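Local coordinates for periplasmic oligopeptide-binding protein (Burkholderia pseudomallei, PDB 3ZS6), which probably binds peptides in the periplasm and hands them to an ABC transporter for uptake into the cell, at residues 124-127 with 133-136; 103-106 with 110-113; 367-372 with 380-385. All blocks are in the same frame, centred on the assembly; numbering follows the deposited sequence.

How the interactions relate
Along the chain the contacts follow one another: 103-106 with 110-113 closes first, then 124-127 with 133-136, then 367-372 with 380-385. Interactions 1 and 2 are neighbours, their centres about 13 Å apart; helix 111-115 and strand 126-128 follow each other in the chain, and L124 packs on both V105 and A111. Interaction 3 lies on the opposite side of the chain's centre from interaction 1, its centre about 48 Å from that of interaction 1 and about 37 Å from that of interaction 2. Interaction 1 belongs to the five-stranded antiparallel sheet and interaction 3 to the large mixed sheet, consistent with the multi-lobed build of peptide-binding proteins of solute-binding family 5.

Interaction 1. Residues 124-127 with 133-136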
ATOM      1  N   LEU A 124       1.190 -25.353   4.035  1.00 19.83           N
ATOM      2  CA  LEU A 124       0.348 -24.258   3.546  1.00 19.98           C
ATOM      3  C   LEU A 124      -0.803 -24.761   2.669  1.00 24.61           C
ATOM      4  O   LEU A 124      -0.618 -25.630   1.811  1.00 20.19           O
ATOM      5  CB  LEU A 124       1.190 -23.242   2.769  1.00 16.41           C
ATOM      6  CG  LEU A 124       0.539 -21.923   2.348  1.00 15.72           C
ATOM      7  CD1 LEU A 124       0.053 -21.140   3.572  1.00 15.24           C
ATOM      8  CD2 LEU A 124       1.532 -21.086   1.537  1.00 13.30           C
ATOM      9  N   GLY A 125      -1.985 -24.188   2.869  1.00 22.15           N
ATOM     10  CA  GLY A 125      -3.167 -24.608   2.134  1.00 26.35           C
ATOM     11  C   GLY A 125      -3.252 -24.180   0.675  1.00 26.80           C
ATOM     12  O   GLY A 125      -4.303 -23.729   0.225  1.00 20.97           O
ATOM     13  N   ILE A 126      -2.155 -24.304  -0.068  1.00 15.76           N
ATOM     14  CA  ILE A 126      -2.226 -24.185  -1.519  1.00 17.76           C
ATOM     15  C   ILE A 126      -1.701 -25.461  -2.170  1.00 24.02           C
ATOM     16  O   ILE A 126      -0.627 -25.948  -1.819  1.00 25.64           O
ATOM     17  CB  ILE A 126      -1.466 -22.961  -2.075  1.00 19.57           C
ATOM     18  CG1 ILE A 126      -1.634 -22.889  -3.599  1.00 19.55           C
ATOM     19  CG2 ILE A 126       0.005 -23.020  -1.709  1.00 15.06           C
ATOM     20  CD1 ILE A 126      -1.105 -21.606  -4.229  1.00 14.28           C
ATOM     21  N   ARG A 127      -2.458 -25.991  -3.125  1.00 20.63           N
ATOM     22  CA  ARG A 127      -2.138 -27.292  -3.709  1.00 22.29           C
ATOM     23  C   ARG A 127      -2.250 -27.305  -5.235  1.00 22.19           C
ATOM     24  O   ARG A 127      -3.194 -26.753  -5.809  1.00 17.68           O
ATOM     25  CB  ARG A 127      -3.050 -28.359  -3.100  1.00 21.28           C
ATOM     26  CG  ARG A 127      -2.789 -29.773  -3.569  1.00 37.60           C
ATOM     27  CD  ARG A 127      -3.541 -30.779  -2.700  1.00 45.29           C
ATOM     28  NE  ARG A 127      -4.990 -30.720  -2.886  1.00 48.74           N
ATOM     29  CZ  ARG A 127      -5.689 -31.607  -3.593  1.00 50.68           C
ATOM     30  NH1 ARG A 127      -5.074 -32.625  -4.186  1.00 46.73           N
ATOM     31  NH2 ARG A 127      -7.006 -31.478  -3.707  1.00 45.54           N
ATOM     32  N   THR A 133      -4.121 -26.557 -12.442  1.00 18.79           N
ATOM     33  CA  THR A 133      -5.239 -26.444 -11.519  1.00 22.45           C
ATOM     34  C   THR A 133      -4.727 -26.189 -10.106  1.00 23.92           C
ATOM     35  O   THR A 133      -4.001 -27.014  -9.543  1.00 23.52           O
ATOM     36  CB  THR A 133      -6.100 -27.726 -11.512  1.00 25.65           C
ATOM     37  OG1 THR A 133      -6.441 -28.096 -12.858  1.00 24.16           O
ATOM     38  CG2 THR A 133      -7.369 -27.499 -10.707  1.00 28.61           C
ATOM     39  N   ILE A 134      -5.101 -25.044  -9.541  1.00 20.05           N
ATOM     40  CA  ILE A 134      -4.699 -24.694  -8.180  1.00 18.31           C
ATOM     41  C   ILE A 134      -5.869 -24.718  -7.200  1.00 21.59           C
ATOM     42  O   ILE A 134      -6.939 -24.186  -7.478  1.00 26.48           O
ATOM     43  CB  ILE A 134      -4.043 -23.312  -8.126  1.00 22.71           C
ATOM     44  CG1 ILE A 134      -2.667 -23.363  -8.787  1.00 22.79           C
ATOM     45  CG2 ILE A 134      -3.940 -22.825  -6.671  1.00 22.36           C
ATOM     46  CD1 ILE A 134      -2.028 -22.008  -8.970  1.00 25.18           C
ATOM     47  N   GLU A 135      -5.652 -25.342  -6.048  1.00 23.57           N
ATOM     48  CA  GLU A 135      -6.631 -25.312  -4.973  1.00 22.05           C
ATOM     49  C   GLU A 135      -6.083 -24.510  -3.789  1.00 24.36           C
ATOM     50  O   GLU A 135      -4.999 -24.798  -3.287  1.00 22.98           O
ATOM     51  CB  GLU A 135      -6.981 -26.732  -4.524  1.00 21.65           C
ATOM     52  CG  GLU A 135      -7.934 -26.775  -3.342  1.00 33.63           C
ATOM     53  CD  GLU A 135      -8.041 -28.155  -2.728  1.00 38.99           C
ATOM     54  OE1 GLU A 135      -7.125 -28.543  -1.976  1.00 42.76           O
ATOM     55  OE2 GLU A 135      -9.040 -28.853  -3.004  1.00 41.69           O
ATOM     56  N   VAL A 136      -6.834 -23.504  -3.354  1.00 24.20           N
ATOM     57  CA  VAL A 136      -6.469 -22.748  -2.158  1.00 24.15           C
ATOM     58  C   VAL A 136      -7.514 -22.910  -1.055  1.00 23.94           C
ATOM     59  O   VAL A 136      -8.700 -22.628  -1.256  1.00 26.32           O
ATOM     60  CB  VAL A 136      -6.268 -21.243  -2.460  1.00 21.48           C
ATOM     61  CG1 VAL A 136      -5.897 -20.484  -1.183  1.00 19.46           C
ATOM     62  CG2 VAL A 136      -5.195 -21.057  -3.513  1.00 19.77           C
TER
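I126 faces V136 as an antiparallel non-hydrogen-bonded pair, and R127 faces E135 as the adjoining hydrogen-bonded pair, closed by R127 N to E135 O and E135 N to R127 O, each 2.8 Å. The second of these is nearly straight, at 176°. Three CA-H...O contacts supplement them; the shortest joins I126 CA to E135 O at 3.3 Å.

On one face of the sheet, the aliphatic chain of I126 reaches across the strands. Its CG1 meets I134 CG2 at 3.8 Å and V136 CG2 at 4.0 Å, touching two branches with a single methylene, while CD1 continues over I134 CG2. A chi1 of -178° sets CG1 anti to the backbone N and sends the chain toward these partners. W89 of helix 82-93 also packs against I126, and A82 and F85 of that helix against I134, so helix 82-93 covers this apolar face.

R127 and E135 project from the other face and form a cross-strand salt bridge. R127 NE gives its N-H to E135 OE1 at 3.2 Å, with the oxygen in the guanidinium plane but the donor well above the carboxylate plane; the two planes stand 60° apart. A bend at chi3 turns the guanidinium toward E135, and NH2 adds weak bonds to both carboxylate oxygens. The pairing is that of a beta hairpin, strands 126-128 and 133-137, at the edge of a five-stranded antiparallel sheet, with 126-128 outermost and 133-137 next to strand 63-68.

Interaction 2. Residues 103-106 with 110-113; sequences ILVE and NASA
A111 turns its methyl group toward V105 and E106 where the loop segment 103-106, helical in its backbone angles but without the regular bonds, packs on the N-terminal turn of helix 111-115, which N110 precedes at the N-cap position. Van der Waals contact is modest. The CB of A111 lies 3.8 Å from E106 CA and 4.4 Å from V105 CG1, fitting against the backbone of one residue and beside a branch of the other. That same methyl is pressed against a carbonyl: the 3.0 Å from V105 O to A111 CB is tighter than normal van der Waals contact, and its exact value is doubtful. More loosely, the CG of E106 runs past S112 OG at 4.1 Å.

The polar link across the segments is a water between backbone atoms. The carboxylate of E106 is taken by a partner outside them: the side chain, extended beyond CG, carries OE2 to R421, with which it forms a salt bridge. At the water, S112 N gives its N-H at a distance of 2.9 Å, and the same water lies 2.9 Å from E106 O, to which it can donate.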
ATOM      1  N   ILE A 103       1.207 -10.756   5.368  1.00 23.22           N
ATOM      2  CA  ILE A 103      -0.216 -10.495   5.591  1.00 18.64           C
ATOM      3  C   ILE A 103      -1.117 -11.062   4.488  1.00 19.30           C
ATOM      4  O   ILE A 103      -2.208 -11.556   4.773  1.00 19.64           O
ATOM      5  CB  ILE A 103      -0.512  -8.988   5.782  1.00 16.81           C
ATOM      6  CG1 ILE A 103       0.007  -8.183   4.583  1.00 21.08           C
ATOM      7  CG2 ILE A 103       0.106  -8.481   7.100  1.00 19.37           C
ATOM      8  CD1 ILE A 103      -0.365  -6.708   4.610  1.00 16.97           C
ATOM      9  N   LEU A 104      -0.667 -11.001   3.236  1.00  9.10           N
ATOM     10  CA  LEU A 104      -1.500 -11.466   2.125  1.00 16.45           C
ATOM     11  C   LEU A 104      -1.701 -12.981   2.099  1.00 20.03           C
ATOM     12  O   LEU A 104      -2.761 -13.461   1.702  1.00 26.65           O
ATOM     13  CB  LEU A 104      -0.950 -10.989   0.769  1.00 18.47           C
ATOM     14  CG  LEU A 104      -1.203  -9.515   0.449  1.00 18.90           C
ATOM     15  CD1 LEU A 104      -0.742  -9.172  -0.967  1.00 16.35           C
ATOM     16  CD2 LEU A 104      -2.668  -9.177   0.637  1.00 17.38           C
ATOM     17  N   VAL A 105      -0.692 -13.733   2.525  1.00 17.54           N
ATOM     18  CA  VAL A 105      -0.804 -15.185   2.527  1.00 25.12           C
ATOM     19  C   VAL A 105      -1.443 -15.664   3.830  1.00 20.63           C
ATOM     20  O   VAL A 105      -1.787 -16.833   3.985  1.00 20.05           O
ATOM     21  CB  VAL A 105       0.567 -15.857   2.312  1.00 27.65           C
ATOM     22  CG1 VAL A 105       1.380 -15.829   3.604  1.00 17.53           C
ATOM     23  CG2 VAL A 105       0.386 -17.285   1.805  1.00 24.17           C
ATOM     24  N   GLU A 106      -1.633 -14.736   4.756  1.00 19.73           N
ATOM     25  CA  GLU A 106      -2.139 -15.076   6.079  1.00 26.75           C
ATOM     26  C   GLU A 106      -3.547 -15.678   6.044  1.00 24.74           C
ATOM     27  O   GLU A 106      -3.925 -16.421   6.952  1.00 24.57           O
ATOM     28  CB  GLU A 106      -2.105 -13.846   6.988  1.00 29.69           C
ATOM     29  CG  GLU A 106      -1.692 -14.126   8.417  1.00 39.49           C
ATOM     30  CD  GLU A 106      -1.494 -12.847   9.216  1.00 47.40           C
ATOM     31  OE1 GLU A 106      -0.516 -12.120   8.943  1.00 47.33           O
ATOM     32  OE2 GLU A 106      -2.321 -12.564  10.109  1.00 49.40           O
ATOM     33  N   ASN A 110      -3.355 -22.627   7.465  1.00 19.30           N
ATOM     34  CA  ASN A 110      -2.102 -22.938   8.144  1.00 21.25           C
ATOM     35  C   ASN A 110      -1.029 -21.849   8.081  1.00 22.13           C
ATOM     36  O   ASN A 110       0.008 -21.966   8.725  1.00 24.68           O
ATOM     37  CB  ASN A 110      -1.527 -24.258   7.629  1.00 27.87           C
ATOM     38  CG  ASN A 110      -2.331 -25.459   8.083  1.00 37.50           C
ATOM     39  OD1 ASN A 110      -3.042 -25.405   9.085  1.00 33.60           O
ATOM     40  ND2 ASN A 110      -2.219 -26.553   7.347  1.00 34.78           N
ATOM     41  N   ALA A 111      -1.272 -20.796   7.307  1.00 20.94           N
ATOM     42  CA  ALA A 111      -0.266 -19.740   7.144  1.00 20.64           C
ATOM     43  C   ALA A 111       0.227 -19.155   8.478  1.00 25.48           C
ATOM     44  O   ALA A 111       1.435 -18.982   8.677  1.00 21.15           O
ATOM     45  CB  ALA A 111      -0.780 -18.630   6.223  1.00 16.15           C
ATOM     46  N   SER A 112      -0.702 -18.853   9.383  1.00 22.92           N
ATOM     47  CA  SER A 112      -0.345 -18.302  10.695  1.00 33.26           C
ATOM     48  C   SER A 112       0.674 -19.168  11.435  1.00 29.10           C
ATOM     49  O   SER A 112       1.704 -18.677  11.910  1.00 22.33           O
ATOM     50  CB  SER A 112      -1.591 -18.140  11.575  1.00 40.90           C
ATOM     51  OG  SER A 112      -2.479 -17.182  11.037  1.00 44.67           O
ATOM     52  N   ALA A 113       0.373 -20.459  11.540  1.00 24.66           N
ATOM     53  CA  ALA A 113       1.249 -21.394  12.226  1.00 26.44           C
ATOM     54  C   ALA A 113       2.626 -21.440  11.561  1.00 23.19           C
ATOM     55  O   ALA A 113       3.654 -21.497  12.235  1.00 29.25           O
ATOM     56  CB  ALA A 113       0.617 -22.778  12.261  1.00 28.79           C
TER
HETATM   57  O   HOH W   1      -3.583 -18.675   8.820  1.00 29.11           O

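Interaction 3. Residues 367-372 with 380-385; sequences FAASEW and AKLENV
A380 and A369 have the most surface buried here, and their methyl groups point across the gap between helix 367-372 and strand 380-385, with CB to CB at 4.4 Å. The two segments run almost antiparallel, at 169°, with their axes 8.5 Å apart at the closest approach. Small side chains at the point of nearest backbone approach bring the A369 and A380 CA atoms to 5.3 Å of each other.

The methyl of A369 also meets L382, whose CD1 comes within 3.9 Å; although the CB of L382 does not point at the helix, its branched end reaches back toward it. A380 finds its second partner in W372: its CB sits at the edge of the indole, near the ring plane, 3.8 Å from CE3. With chi1 at -74°, the indole swings its CE3-CZ3 edge to A380, and NE1 is bonded to the carbonyl of L282, which anchors the other edge of the ring. A single water links the backbones, donating to A369 O at 2.7 Å and accepting from A380 N at 2.8 Å.

Helix 359-376 and strand 379-385 are the last two elements of a beta-alpha-beta unit that starts with strand 350-356. Strand 379-385 pairs in parallel with 350-356, while W372 and A368 on the helix pack against Y264 of strand 260-266 in the same mixed sheet.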
ATOM      1  N   PHE A 367       3.800  21.744   9.685  1.00 23.34           N
ATOM      2  CA  PHE A 367       2.498  22.089  10.240  1.00 22.64           C
ATOM      3  C   PHE A 367       2.252  21.376  11.568  1.00 20.26           C
ATOM      4  O   PHE A 367       1.886  22.010  12.555  1.00 21.03           O
ATOM      5  CB  PHE A 367       1.375  21.761   9.251  1.00 21.05           C
ATOM      6  CG  PHE A 367       0.001  22.095   9.770  1.00 20.25           C
ATOM      7  CD1 PHE A 367      -0.391  23.417   9.925  1.00 26.40           C
ATOM      8  CD2 PHE A 367      -0.897  21.088  10.098  1.00 21.26           C
ATOM      9  CE1 PHE A 367      -1.651  23.732  10.405  1.00 29.37           C
ATOM     10  CE2 PHE A 367      -2.164  21.394  10.573  1.00 22.21           C
ATOM     11  CZ  PHE A 367      -2.541  22.716  10.729  1.00 23.69           C
ATOM     12  N   ALA A 368       2.452  20.062  11.590  1.00 15.89           N
ATOM     13  CA  ALA A 368       2.293  19.287  12.821  1.00 15.13           C
ATOM     14  C   ALA A 368       3.175  19.819  13.949  1.00 19.57           C
ATOM     15  O   ALA A 368       2.719  20.007  15.082  1.00 20.53           O
ATOM     16  CB  ALA A 368       2.577  17.802  12.574  1.00 16.70           C
ATOM     17  N   ALA A 369       4.443  20.050  13.636  1.00 16.93           N
ATOM     18  CA  ALA A 369       5.375  20.582  14.618  1.00 16.23           C
ATOM     19  C   ALA A 369       4.862  21.887  15.240  1.00 21.47           C
ATOM     20  O   ALA A 369       4.872  22.041  16.461  1.00 22.02           O
ATOM     21  CB  ALA A 369       6.753  20.785  13.989  1.00 15.25           C
ATOM     22  N   SER A 370       4.411  22.825  14.408  1.00 21.36           N
ATOM     23  CA  SER A 370       3.979  24.126  14.921  1.00 22.69           C
ATOM     24  C   SER A 370       2.695  23.976  15.733  1.00 20.32           C
ATOM     25  O   SER A 370       2.523  24.596  16.782  1.00 21.98           O
ATOM     26  CB  SER A 370       3.794  25.145  13.788  1.00 29.97           C
ATOM     27  OG  SER A 370       2.547  24.982  13.141  1.00 35.25           O
ATOM     28  N   GLU A 371       1.799  23.138  15.236  1.00 18.80           N
ATOM     29  CA  GLU A 371       0.558  22.833  15.929  1.00 23.58           C
ATOM     30  C   GLU A 371       0.847  22.306  17.344  1.00 26.71           C
ATOM     31  O   GLU A 371       0.289  22.795  18.340  1.00 24.37           O
ATOM     32  CB  GLU A 371      -0.214  21.796  15.118  1.00 28.77           C
ATOM     33  CG  GLU A 371      -1.717  21.841  15.286  1.00 40.04           C
ATOM     34  CD  GLU A 371      -2.389  22.904  14.429  1.00 32.55           C
ATOM     35  OE1 GLU A 371      -1.836  24.014  14.282  1.00 29.50           O
ATOM     36  OE2 GLU A 371      -3.488  22.623  13.916  1.00 32.92           O
ATOM     37  N   TRP A 372       1.734  21.319  17.430  1.00 18.12           N
ATOM     38  CA  TRP A 372       2.085  20.704  18.710  1.00 19.34           C
ATOM     39  C   TRP A 372       2.824  21.676  19.634  1.00 25.92           C
ATOM     40  O   TRP A 372       2.610  21.680  20.849  1.00 25.13           O
ATOM     41  CB  TRP A 372       2.921  19.439  18.489  1.00 14.16           C
ATOM     42  CG  TRP A 372       2.112  18.279  17.994  1.00 17.11           C
ATOM     43  CD1 TRP A 372       0.795  18.038  18.241  1.00 17.49           C
ATOM     44  CD2 TRP A 372       2.563  17.208  17.150  1.00 19.21           C
ATOM     45  NE1 TRP A 372       0.397  16.885  17.615  1.00 17.05           N
ATOM     46  CE2 TRP A 372       1.463  16.356  16.935  1.00 15.96           C
ATOM     47  CE3 TRP A 372       3.789  16.891  16.557  1.00 17.60           C
ATOM     48  CZ2 TRP A 372       1.551  15.203  16.158  1.00 14.28           C
ATOM     49  CZ3 TRP A 372       3.876  15.744  15.787  1.00 19.44           C
ATOM     50  CH2 TRP A 372       2.761  14.915  15.592  1.00 17.98           C
ATOM     51  N   ALA A 380       8.547  18.757  18.474  1.00 21.11           N
ATOM     52  CA  ALA A 380       8.833  17.718  17.489  1.00 24.16           C
ATOM     53  C   ALA A 380       9.937  18.190  16.550  1.00 26.46           C
ATOM     54  O   ALA A 380       9.742  19.135  15.790  1.00 30.67           O
ATOM     55  CB  ALA A 380       7.575  17.362  16.699  1.00 22.96           C
ATOM     56  N   LYS A 381      11.089  17.529  16.610  1.00 23.69           N
ATOM     57  CA  LYS A 381      12.220  17.870  15.757  1.00 21.52           C
ATOM     58  C   LYS A 381      12.137  17.101  14.437  1.00 24.06           C
ATOM     59  O   LYS A 381      12.018  15.876  14.433  1.00 22.29           O
ATOM     60  CB  LYS A 381      13.540  17.575  16.473  1.00 30.10           C
ATOM     61  CG  LYS A 381      13.710  18.342  17.789  1.00 39.40           C
ATOM     62  CD  LYS A 381      15.050  18.060  18.455  1.00 47.49           C
ATOM     63  CE  LYS A 381      15.249  18.959  19.676  1.00 58.50           C
ATOM     64  NZ  LYS A 381      16.466  18.618  20.478  1.00 62.47           N
ATOM     65  N   LEU A 382      12.210  17.825  13.323  1.00 17.90           N
ATOM     66  CA  LEU A 382      12.041  17.216  12.005  1.00 24.81           C
ATOM     67  C   LEU A 382      13.323  16.568  11.507  1.00 22.69           C
ATOM     68  O   LEU A 382      14.420  17.078  11.719  1.00 19.27           O
ATOM     69  CB  LEU A 382      11.553  18.247  10.983  1.00 24.57           C
ATOM     70  CG  LEU A 382      10.040  18.357  10.783  1.00 25.25           C
ATOM     71  CD1 LEU A 382       9.339  18.614  12.102  1.00 27.10           C
ATOM     72  CD2 LEU A 382       9.704  19.442   9.771  1.00 22.41           C
ATOM     73  N   GLU A 383      13.165  15.439  10.832  1.00 19.74           N
ATOM     74  CA  GLU A 383      14.280  14.696  10.279  1.00 19.40           C
ATOM     75  C   GLU A 383      13.792  14.020   8.999  1.00 23.09           C
ATOM     76  O   GLU A 383      12.731  13.389   8.990  1.00 15.09           O
ATOM     77  CB  GLU A 383      14.772  13.679  11.316  1.00 22.71           C
ATOM     78  CG  GLU A 383      15.541  12.491  10.770  1.00 34.78           C
ATOM     79  CD  GLU A 383      15.977  11.534  11.878  1.00 45.55           C
ATOM     80  OE1 GLU A 383      16.862  11.921  12.675  1.00 43.93           O
ATOM     81  OE2 GLU A 383      15.427  10.406  11.956  1.00 44.94           O
ATOM     82  N   ASN A 384      14.542  14.182   7.911  1.00 18.00           N
ATOM     83  CA  ASN A 384      14.140  13.607   6.634  1.00 19.45           C
ATOM     84  C   ASN A 384      15.094  12.504   6.202  1.00 22.71           C
ATOM     85  O   ASN A 384      16.304  12.651   6.322  1.00 17.70           O
ATOM     86  CB  ASN A 384      14.024  14.690   5.551  1.00 16.84           C
ATOM     87  CG  ASN A 384      15.373  15.322   5.194  1.00 23.60           C
ATOM     88  OD1 ASN A 384      15.983  16.012   6.011  1.00 23.99           O
ATOM     89  ND2 ASN A 384      15.829  15.096   3.969  1.00 20.27           N
ATOM     90  N   VAL A 385      14.538  11.390   5.729  1.00 17.66           N
ATOM     91  CA  VAL A 385      15.343  10.278   5.227  1.00 12.56           C
ATOM     92  C   VAL A 385      14.773   9.730   3.927  1.00 14.94           C
ATOM     93  O   VAL A 385      13.639  10.051   3.546  1.00 12.21           O
ATOM     94  CB  VAL A 385      15.396   9.106   6.232  1.00  9.66           C
ATOM     95  CG1 VAL A 385      16.021   9.546   7.547  1.00 13.72           C
ATOM     96  CG2 VAL A 385      13.998   8.529   6.448  1.00  7.81           C
TER
HETATM   97  O   HOH W   2       6.856  20.909  17.895  1.00 25.14           O